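Local coordinates for protein ricin B lectin (Clostridium thermocellum, PDB 3VSF) that acts as an exo-beta-1,3-galactanase, pairing a family 43 glycoside hydrolase module with a ricin-type lectin module, at residues Ile42-Gln47 against Val324-Asn329; Tyr285-Thr290 against Tyr303-Asp308. All coordinates share one frame; numbering follows the deposited sequence.

Contact 1. Residues Ile42-Gln47 against Val324-Asn329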
loop_
_atom_site.group_PDB
_atom_site.type_symbol
_atom_site.label_atom_id
_atom_site.label_comp_id
_atom_site.label_asym_id
_atom_site.label_seq_id
_atom_site.Cartn_x
_atom_site.Cartn_y
_atom_site.Cartn_z
ATOM N N ILE A 42 10.124 -0.650 9.798
ATOM C CA ILE A 42 9.882 0.646 9.176
ATOM C C ILE A 42 8.735 1.376 9.866
ATOM O O ILE A 42 7.745 0.760 10.257
ATOM C CB ILE A 42 9.533 0.491 7.686
ATOM C CG1 ILE A 42 10.581 -0.370 6.977
ATOM C CG2 ILE A 42 9.416 1.850 7.025
ATOM C CD1 ILE A 42 10.283 -0.600 5.513
ATOM N N VAL A 43 8.872 2.690 10.008
ATOM C CA VAL A 43 7.829 3.506 10.617
ATOM C C VAL A 43 7.135 4.369 9.568
ATOM O O VAL A 43 7.717 5.322 9.057
ATOM C CB VAL A 43 8.397 4.416 11.720
ATOM C CG1 VAL A 43 7.276 5.194 12.394
ATOM C CG2 VAL A 43 9.169 3.594 12.738
ATOM N N ASN A 44 5.890 4.030 9.251
ATOM C CA ASN A 44 5.126 4.769 8.252
ATOM C C ASN A 44 4.775 6.180 8.707
ATOM O O ASN A 44 4.830 6.493 9.896
ATOM C CB ASN A 44 3.857 4.006 7.869
ATOM C CG ASN A 44 4.154 2.719 7.127
ATOM O OD1 ASN A 44 5.111 2.639 6.358
ATOM N ND2 ASN A 44 3.332 1.702 7.355
ATOM N N GLY A 45 4.415 7.030 7.750
ATOM C CA GLY A 45 4.081 8.413 8.042
ATOM C C GLY A 45 5.308 9.233 8.384
ATOM O O GLY A 45 5.207 10.289 9.009
ATOM N N THR A 46 6.474 8.742 7.974
ATOM C CA THR A 46 7.733 9.429 8.237
ATOM C C THR A 46 8.607 9.470 6.988
ATOM O O THR A 46 8.258 8.903 5.953
ATOM C CB THR A 46 8.531 8.742 9.364
ATOM O OG1 THR A 46 9.107 7.524 8.875
ATOM C CG2 THR A 46 7.632 8.439 10.554
ATOM N N GLN A 47 9.745 10.148 7.095
ATOM C CA GLN A 47 10.719 10.179 6.014
ATOM C C GLN A 47 11.908 9.290 6.352
ATOM O O GLN A 47 12.723 9.630 7.211
ATOM C CB GLN A 47 11.188 11.610 5.746
ATOM C CG GLN A 47 10.120 12.511 5.149
ATOM C CD GLN A 47 10.657 13.874 4.760
ATOM O OE1 GLN A 47 11.649 14.347 5.315
ATOM N NE2 GLN A 47 10.006 14.511 3.794
ATOM N N VAL A 324 4.842 5.756 2.876
ATOM C CA VAL A 324 4.005 4.764 3.534
ATOM C C VAL A 324 4.145 3.410 2.850
ATOM O O VAL A 324 3.666 3.216 1.733
ATOM C CB VAL A 324 2.521 5.182 3.526
ATOM C CG1 VAL A 324 1.641 4.037 4.005
ATOM C CG2 VAL A 324 2.311 6.420 4.384
ATOM N N TRP A 325 4.809 2.475 3.522
ATOM C CA TRP A 325 4.982 1.130 2.983
ATOM C C TRP A 325 4.138 0.114 3.744
ATOM O O TRP A 325 4.161 0.068 4.974
ATOM C CB TRP A 325 6.456 0.718 3.009
ATOM C CG TRP A 325 7.303 1.458 2.018
ATOM C CD1 TRP A 325 6.926 2.519 1.248
ATOM C CD2 TRP A 325 8.670 1.186 1.686
ATOM N NE1 TRP A 325 7.975 2.927 0.459
ATOM C CE2 TRP A 325 9.057 2.125 0.709
ATOM C CE3 TRP A 325 9.604 0.240 2.122
ATOM C CZ2 TRP A 325 10.337 2.146 0.160
ATOM C CZ3 TRP A 325 10.875 0.264 1.576
ATOM C CH2 TRP A 325 11.229 1.210 0.606
ATOM N N LEU A 326 3.393 -0.695 3.000
ATOM C CA LEU A 326 2.522 -1.699 3.591
ATOM C C LEU A 326 2.563 -2.974 2.760
ATOM O O LEU A 326 2.875 -2.932 1.570
ATOM C CB LEU A 326 1.086 -1.179 3.665
ATOM C CG LEU A 326 0.866 0.140 4.405
ATOM C CD1 LEU A 326 -0.540 0.655 4.165
ATOM C CD2 LEU A 326 1.135 -0.021 5.893
ATOM N N PRO A 327 2.255 -4.118 3.385
ATOM C CA PRO A 327 2.190 -5.381 2.647
ATOM C C PRO A 327 0.874 -5.512 1.890
ATOM O O PRO A 327 -0.182 -5.189 2.433
ATOM C CB PRO A 327 2.262 -6.429 3.758
ATOM C CG PRO A 327 1.649 -5.755 4.934
ATOM C CD PRO A 327 2.045 -4.308 4.832
ATOM N N LEU A 328 0.943 -5.968 0.645
ATOM C CA LEU A 328 -0.256 -6.221 -0.143
ATOM C C LEU A 328 -0.603 -7.704 -0.075
ATOM O O LEU A 328 0.069 -8.536 -0.683
ATOM C CB LEU A 328 -0.051 -5.793 -1.597
ATOM C CG LEU A 328 -1.241 -6.002 -2.536
ATOM C CD1 LEU A 328 -2.439 -5.187 -2.074
ATOM C CD2 LEU A 328 -0.870 -5.650 -3.968
ATOM N N ASN A 329 -1.655 -8.030 0.669
ATOM C CA ASN A 329 -2.031 -9.420 0.894
ATOM C C ASN A 329 -3.104 -9.919 -0.069
ATOM O O ASN A 329 -4.015 -9.180 -0.438
ATOM C CB ASN A 329 -2.483 -9.618 2.343
ATOM C CG ASN A 329 -1.399 -9.267 3.345
ATOM O OD1 ASN A 329 -0.217 -9.520 3.113
ATOM N ND2 ASN A 329 -1.798 -8.675 4.466
#
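The side-chain amide of Asn44 grips the backbone of Trp325 with two hydrogen bonds. Asn44 OD1 accepts from Trp325 N at 2.9 Å, and Asn44 ND2 donates to Trp325 O at 3.0 Å. The two bonds are bent, with N-H...acceptor angles of 150° and 139°. Neither donor lies on a lone pair, as each sits well above the plane of the carbonyl it meets. CG of Asn44 is anti to the carbonyl carbon (chi1 -67°), which carries the amide across to the strand. ND2 also lies beside CD2 of Leu326 and has a weak further bond to Tyr341 O. Strand 322-330 is the third strand of a four-stranded antiparallel sheet. This is one of five such sheets, which matches the five-bladed propeller of family 43. Segment Ile42-Gln47 instead leaves a small sheet in which strand 41-43 pairs with strand 343-347. From the loop just after strand 41-43, the side chain of Asn44 thus ties the end of this small sheet's edge strand to a propeller blade. On the Ile42 side, the contact is apolar. Ile42 CD1 approaches the six-membered ring of Trp325 obliquely, 3.6 Å from CE3. Trp72 and Phe48 also pack on this indole. At the turn, Val324 CG2 lies 4.0 Å from Gly45 N. Within it, Thr46 OG1 donates to Val43 O at 2.6 Å, while backbone bonds join Gly45 and Thr46 to Tyr323.

Contact 2. Residues Tyr285-Thr290 against Tyr303-Asp308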
loop_
_atom_site.group_PDB
_atom_site.type_symbol
_atom_site.label_atom_id
_atom_site.label_comp_id
_atom_site.label_asym_id
_atom_site.label_seq_id
_atom_site.Cartn_x
_atom_site.Cartn_y
_atom_site.Cartn_z
ATOM N N TYR A 285 -5.027 5.413 3.803
ATOM C CA TYR A 285 -4.163 5.626 4.957
ATOM C C TYR A 285 -3.299 6.870 4.774
ATOM O O TYR A 285 -2.096 6.851 5.042
ATOM C CB TYR A 285 -3.293 4.392 5.202
ATOM C CG TYR A 285 -4.085 3.105 5.222
ATOM C CD1 TYR A 285 -5.349 3.056 5.792
ATOM C CD2 TYR A 285 -3.578 1.946 4.655
ATOM C CE1 TYR A 285 -6.083 1.886 5.807
ATOM C CE2 TYR A 285 -4.304 0.768 4.666
ATOM C CZ TYR A 285 -5.555 0.745 5.244
ATOM O OH TYR A 285 -6.282 -0.422 5.256
ATOM N N ARG A 286 -3.927 7.949 4.316
ATOM C CA ARG A 286 -3.236 9.209 4.064
ATOM C C ARG A 286 -2.026 9.032 3.153
ATOM O O ARG A 286 -0.917 9.451 3.490
ATOM C CB ARG A 286 -2.816 9.878 5.375
ATOM C CG ARG A 286 -3.976 10.411 6.198
ATOM C CD ARG A 286 -3.537 11.576 7.072
ATOM N NE ARG A 286 -2.572 11.175 8.092
ATOM C CZ ARG A 286 -1.722 12.009 8.681
ATOM N NH1 ARG A 286 -1.706 13.292 8.342
ATOM N NH2 ARG A 286 -0.879 11.562 9.603
ATOM N N SER A 287 -2.243 8.412 1.998
ATOM C CA SER A 287 -1.174 8.221 1.028
ATOM C C SER A 287 -1.732 8.002 -0.372
ATOM O O SER A 287 -2.935 7.813 -0.551
ATOM C CB SER A 287 -0.296 7.031 1.421
ATOM O OG SER A 287 -0.915 5.807 1.062
ATOM N N GLN A 288 -0.847 8.035 -1.360
ATOM C CA GLN A 288 -1.219 7.737 -2.735
ATOM C C GLN A 288 -0.289 6.661 -3.280
ATOM O O GLN A 288 0.931 6.781 -3.175
ATOM C CB GLN A 288 -1.139 8.995 -3.600
ATOM C CG GLN A 288 -1.686 8.816 -5.007
ATOM C CD GLN A 288 -1.554 10.070 -5.849
ATOM O OE1 GLN A 288 -0.818 10.993 -5.498
ATOM N NE2 GLN A 288 -2.269 10.111 -6.967
ATOM N N PRO A 289 -0.865 5.596 -3.857
ATOM C CA PRO A 289 -0.072 4.485 -4.392
ATOM C C PRO A 289 0.930 4.965 -5.432
ATOM O O PRO A 289 0.611 5.844 -6.233
ATOM C CB PRO A 289 -1.126 3.582 -5.047
ATOM C CG PRO A 289 -2.316 4.462 -5.263
ATOM C CD PRO A 289 -2.304 5.424 -4.119
ATOM N N THR A 290 2.133 4.398 -5.415
ATOM C CA THR A 290 3.163 4.797 -6.364
ATOM C C THR A 290 3.769 3.598 -7.088
ATOM O O THR A 290 4.113 3.690 -8.266
ATOM C CB THR A 290 4.282 5.619 -5.685
ATOM O OG1 THR A 290 5.151 6.166 -6.684
ATOM C CG2 THR A 290 5.088 4.751 -4.733
ATOM N N TYR A 303 4.179 -9.232 -1.567
ATOM C CA TYR A 303 4.103 -8.027 -2.383
ATOM C C TYR A 303 4.119 -6.758 -1.535
ATOM O O TYR A 303 3.292 -6.585 -0.643
ATOM C CB TYR A 303 2.859 -8.067 -3.275
ATOM C CG TYR A 303 2.931 -9.119 -4.360
ATOM C CD1 TYR A 303 3.141 -8.764 -5.685
ATOM C CD2 TYR A 303 2.804 -10.469 -4.056
ATOM C CE1 TYR A 303 3.212 -9.722 -6.679
ATOM C CE2 TYR A 303 2.874 -11.433 -5.042
ATOM C CZ TYR A 303 3.079 -11.055 -6.353
ATOM O OH TYR A 303 3.150 -12.012 -7.337
ATOM N N LEU A 304 5.071 -5.875 -1.822
ATOM C CA LEU A 304 5.221 -4.633 -1.071
ATOM C C LEU A 304 4.512 -3.465 -1.748
ATOM O O LEU A 304 4.641 -3.258 -2.953
ATOM C CB LEU A 304 6.701 -4.298 -0.879
ATOM C CG LEU A 304 7.008 -2.923 -0.282
ATOM C CD1 LEU A 304 6.371 -2.772 1.091
ATOM C CD2 LEU A 304 8.509 -2.691 -0.206
ATOM N N TYR A 305 3.764 -2.704 -0.958
ATOM C CA TYR A 305 3.076 -1.519 -1.450
ATOM C C TYR A 305 3.838 -0.255 -1.070
ATOM O O TYR A 305 4.241 -0.085 0.082
ATOM C CB TYR A 305 1.652 -1.455 -0.893
ATOM C CG TYR A 305 1.033 -0.076 -0.947
ATOM C CD1 TYR A 305 0.259 0.318 -2.030
ATOM C CD2 TYR A 305 1.224 0.833 0.086
ATOM C CE1 TYR A 305 -0.308 1.579 -2.082
ATOM C CE2 TYR A 305 0.663 2.094 0.042
ATOM C CZ TYR A 305 -0.102 2.462 -1.045
ATOM O OH TYR A 305 -0.662 3.717 -1.089
ATOM N N MET A 306 4.030 0.630 -2.043
ATOM C CA MET A 306 4.684 1.907 -1.793
ATOM C C MET A 306 3.720 3.052 -2.047
ATOM O O MET A 306 2.968 3.039 -3.020
ATOM C CB MET A 306 5.911 2.068 -2.686
ATOM C CG MET A 306 6.923 0.959 -2.540
ATOM S SD MET A 306 8.328 1.183 -3.640
ATOM C CE MET A 306 9.165 -0.371 -3.381
ATOM N N GLY A 307 3.750 4.046 -1.168
ATOM C CA GLY A 307 2.884 5.199 -1.307
ATOM C C GLY A 307 3.585 6.489 -0.939
ATOM O O GLY A 307 4.709 6.477 -0.435
ATOM N N ASP A 308 2.917 7.606 -1.195
ATOM C CA ASP A 308 3.456 8.912 -0.847
ATOM C C ASP A 308 2.456 9.711 -0.024
ATOM O O ASP A 308 1.310 9.900 -0.432
ATOM C CB ASP A 308 3.844 9.697 -2.104
ATOM C CG ASP A 308 5.141 9.209 -2.721
ATOM O OD1 ASP A 308 6.218 9.616 -2.235
ATOM O OD2 ASP A 308 5.085 8.427 -3.693
#
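Gln288 and Asp308 form an antiparallel hydrogen-bonded pair. Asp308 N donates to Gln288 O at 2.9 Å, and Gln288 N donates to Asp308 O at 3.0 Å. A third backbone bond, Thr290 N to Met306 O at 2.9 Å, extends the ladder. Pro289 and Gly307 make the non-hydrogen-bonded pair between them. The phenol of Tyr305 reaches along its strand over this pair, with its CG anti to the backbone N (chi1 160°). Its OH donates to Ser287 OG at 3.0 Å. Ser287 OG also bonds Thr284 O, so the serine joins the ring to the preceding loop. Pro289 CB meets the edge of the Tyr305 ring, 3.7 Å from CE1. Further along, Thr290 CG2 packs on Met306 CB at 3.5 Å. Thr290 CB lies beside Asp308 OD2, while Thr290 OG1 is bonded to Gly61 O. Strands 288-296 and 301-309 form a beta hairpin, the first two strands of a propeller blade; Tyr285-Ser287 is the loop leading into it. Strand 322-330 pairs antiparallel with the other edge of strand 301-309. Arg119 and Lys121, from strand 116-124, touch the Thr290 side chain.

Contacts 1 and 2 meet in one sheet, where strands 301-309 and 322-330 are antiparallel neighbours. Their centres are 7 Å apart. Two probable backbone hydrogen bonds join them: Tyr305 N to Leu326 O and Leu328 N to Tyr303 O, both 2.7 Å. Leu326 CD1 also packs on Tyr285 CD2 at 3.3 Å. Trp325 touches Leu304 and Met306 as well as Ile42, so its side chain spans both contacts. Asn440, seen to bind beta-D-galactose in a crystal structure of this protein, lies close by. The side chains of Leu326 and Asn440 are about 9 Å apart. The side chain of Tyr285 touches Asn440. No galactose is bound to this chain here.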